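Local coordinates for protein superoxide reductase (Giardia intestinalis, PDB 4D7P) that probably reduces superoxide to hydrogen peroxide at a single mononuclear iron centre, protecting the parasite against oxidative stress, at residues Arg52-Thr57 / Gly92-Ala97. Sequence-based numbering, arbitrary orientation.
Sequences RLFGIT and GLLAVA
F54 and L94 sit opposite each other in register on two antiparallel strands in the middle of the four-stranded sheet of this immunoglobulin-like desulfoferrodoxin fold. They form a hydrogen-bonded pair, with F54 N on L94 O at 2.7 Å and L94 N on F54 O at 2.8 Å; R52 and V96 pair the same way two residues along each strand, with the non-hydrogen-bonded pair L53-A95 between.

From CB outward, F54 first meets L94: CB lies 4.0 Å from L94 CB, the two side chains rising side by side. CG sits anti to its own carbonyl carbon (chi1 -62°), which turns the CD1 edge of the ring toward 92-97, and CD1 meets L94 O edge-on at 3.5 Å. Next, CE1 meets V96 CG2 at 4.0 Å, in an oblique approach. At the tip, CZ lies 3.6 Å above the plane of the R52 guanidinium, over its centre, so the ring meets that group with its edge, and no face-to-face stack forms; R52 NE is tied by a salt bridge to E65 on the neighbouring strand 63-71.

On the face that carries L53, L93 and A95, M23 and V30 of strands 21-26 and 29-34 touch both leucines. Here L53 CD1 lies 4.2 Å from both L93 CB and A95 CB.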
ATOM      1  N   ARG A  52     -10.243  -0.054  -1.965  1.00 23.10           N
ATOM      2  CA  ARG A  52     -10.181   0.902  -0.866  1.00 21.60           C
ATOM      3  C   ARG A  52     -11.548   1.093  -0.272  1.00 28.53           C
ATOM      4  O   ARG A  52     -12.539   1.060  -1.000  1.00 23.36           O
ATOM      5  CB  ARG A  52      -9.637   2.249  -1.342  1.00 24.08           C
ATOM      6  CG  ARG A  52      -8.196   2.196  -1.749  1.00 34.68           C
ATOM      7  CD  ARG A  52      -7.888   3.199  -2.825  1.00 42.10           C
ATOM      8  NE  ARG A  52      -7.465   4.481  -2.280  1.00 46.82           N
ATOM      9  CZ  ARG A  52      -7.540   5.621  -2.959  1.00 62.28           C
ATOM     10  NH1 ARG A  52      -8.038   5.606  -4.190  1.00 70.45           N
ATOM     11  NH2 ARG A  52      -7.142   6.771  -2.418  1.00 54.12           N
ATOM     12  N   LEU A  53     -11.590   1.308   1.042  1.00 29.48           N
ATOM     13  CA  LEU A  53     -12.827   1.616   1.742  1.00 26.02           C
ATOM     14  C   LEU A  53     -12.732   2.998   2.376  1.00 30.21           C
ATOM     15  O   LEU A  53     -11.782   3.298   3.099  1.00 25.16           O
ATOM     16  CB  LEU A  53     -13.143   0.563   2.820  1.00 25.36           C
ATOM     17  CG  LEU A  53     -14.505   0.740   3.505  1.00 24.91           C
ATOM     18  CD1 LEU A  53     -15.629   0.603   2.481  1.00 25.10           C
ATOM     19  CD2 LEU A  53     -14.716  -0.248   4.664  1.00 24.54           C
ATOM     20  N   PHE A  54     -13.719   3.834   2.080  1.00 30.99           N
ATOM     21  CA  PHE A  54     -13.811   5.176   2.642  1.00 36.04           C
ATOM     22  C   PHE A  54     -15.025   5.287   3.552  1.00 36.50           C
ATOM     23  O   PHE A  54     -16.082   4.729   3.251  1.00 36.96           O
ATOM     24  CB  PHE A  54     -13.927   6.238   1.540  1.00 26.23           C
ATOM     25  CG  PHE A  54     -12.751   6.301   0.615  1.00 28.84           C
ATOM     26  CD1 PHE A  54     -12.686   5.481  -0.504  1.00 30.21           C
ATOM     27  CD2 PHE A  54     -11.728   7.201   0.841  1.00 30.05           C
ATOM     28  CE1 PHE A  54     -11.605   5.540  -1.356  1.00 30.76           C
ATOM     29  CE2 PHE A  54     -10.637   7.265  -0.017  1.00 32.24           C
ATOM     30  CZ  PHE A  54     -10.576   6.432  -1.109  1.00 34.33           C
ATOM     31  N   GLY A  55     -14.875   6.009   4.659  1.00 25.76           N
ATOM     32  CA  GLY A  55     -16.030   6.473   5.418  1.00 35.36           C
ATOM     33  C   GLY A  55     -16.330   7.953   5.202  1.00 35.18           C
ATOM     34  O   GLY A  55     -15.434   8.792   5.283  1.00 40.95           O
ATOM     35  N   ILE A  56     -17.588   8.286   4.929  1.00 30.90           N
ATOM     36  CA  ILE A  56     -17.993   9.687   4.844  1.00 38.94           C
ATOM     37  C   ILE A  56     -18.444  10.164   6.224  1.00 45.87           C
ATOM     38  O   ILE A  56     -19.425   9.655   6.779  1.00 41.75           O
ATOM     39  CB  ILE A  56     -19.122   9.905   3.848  1.00 40.34           C
ATOM     40  CG1 ILE A  56     -18.856   9.119   2.567  1.00 43.48           C
ATOM     41  CG2 ILE A  56     -19.273  11.380   3.545  1.00 43.34           C
ATOM     42  CD1 ILE A  56     -17.561   9.441   1.922  1.00 45.25           C
ATOM     43  N   THR A  57     -17.725  11.139   6.775  1.00 46.16           N
ATOM     44  CA  THR A  57     -17.958  11.570   8.148  1.00 48.65           C
ATOM     45  C   THR A  57     -19.209  12.429   8.289  1.00 53.47           C
ATOM     46  O   THR A  57     -19.528  13.232   7.410  1.00 59.96           O
ATOM     47  CB  THR A  57     -16.762  12.366   8.692  1.00 45.96           C
ATOM     48  OG1 THR A  57     -16.698  13.639   8.034  1.00 47.86           O
ATOM     49  CG2 THR A  57     -15.465  11.605   8.453  1.00 44.67           C
ATOM     50  N   GLY A  92     -22.056   7.143   5.684  1.00 39.08           N
ATOM     51  CA  GLY A  92     -22.004   6.207   4.576  1.00 42.06           C
ATOM     52  C   GLY A  92     -20.618   5.614   4.379  1.00 35.97           C
ATOM     53  O   GLY A  92     -19.630   6.168   4.868  1.00 35.92           O
ATOM     54  N   LEU A  93     -20.554   4.488   3.670  1.00 28.55           N
ATOM     55  CA  LEU A  93     -19.290   3.859   3.276  1.00 33.53           C
ATOM     56  C   LEU A  93     -19.159   3.858   1.756  1.00 38.22           C
ATOM     57  O   LEU A  93     -20.132   3.607   1.032  1.00 36.34           O
ATOM     58  CB  LEU A  93     -19.200   2.418   3.789  1.00 34.43           C
ATOM     59  CG  LEU A  93     -19.390   2.215   5.281  1.00 31.49           C
ATOM     60  CD1 LEU A  93     -19.339   0.725   5.622  1.00 29.74           C
ATOM     61  CD2 LEU A  93     -18.301   2.986   6.003  1.00 27.03           C
ATOM     62  N   LEU A  94     -17.951   4.122   1.284  1.00 33.27           N
ATOM     63  CA  LEU A  94     -17.666   4.159  -0.143  1.00 36.43           C
ATOM     64  C   LEU A  94     -16.543   3.186  -0.452  1.00 34.20           C
ATOM     65  O   LEU A  94     -15.425   3.363   0.027  1.00 29.07           O
ATOM     66  CB  LEU A  94     -17.276   5.578  -0.591  1.00 33.29           C
ATOM     67  CG  LEU A  94     -16.790   5.718  -2.037  1.00 33.58           C
ATOM     68  CD1 LEU A  94     -17.934   5.480  -3.024  1.00 33.32           C
ATOM     69  CD2 LEU A  94     -16.113   7.063  -2.277  1.00 37.16           C
ATOM     70  N   ALA A  95     -16.841   2.151  -1.232  1.00 33.01           N
ATOM     71  CA  ALA A  95     -15.813   1.204  -1.657  1.00 33.09           C
ATOM     72  C   ALA A  95     -15.361   1.578  -3.057  1.00 37.93           C
ATOM     73  O   ALA A  95     -16.179   1.971  -3.889  1.00 35.54           O
ATOM     74  CB  ALA A  95     -16.344  -0.246  -1.616  1.00 25.45           C
ATOM     75  N   VAL A  96     -14.064   1.473  -3.323  1.00 27.99           N
ATOM     76  CA  VAL A  96     -13.544   1.815  -4.645  1.00 31.98           C
ATOM     77  C   VAL A  96     -12.538   0.781  -5.144  1.00 32.81           C
ATOM     78  O   VAL A  96     -11.493   0.568  -4.522  1.00 38.32           O
ATOM     79  CB  VAL A  96     -12.873   3.208  -4.658  1.00 31.35           C
ATOM     80  CG1 VAL A  96     -12.243   3.457  -6.000  1.00 27.44           C
ATOM     81  CG2 VAL A  96     -13.903   4.304  -4.364  1.00 30.89           C
ATOM     82  N   ALA A  97     -12.868   0.128  -6.255  1.00 31.26           N
ATOM     83  CA  ALA A  97     -11.997  -0.886  -6.839  1.00 27.93           C
ATOM     84  C   ALA A  97     -11.294  -0.325  -8.062  1.00 33.45           C
ATOM     85  O   ALA A  97     -11.917   0.354  -8.871  1.00 32.21           O
ATOM     86  CB  ALA A  97     -12.796  -2.135  -7.206  1.00 30.58           C
TER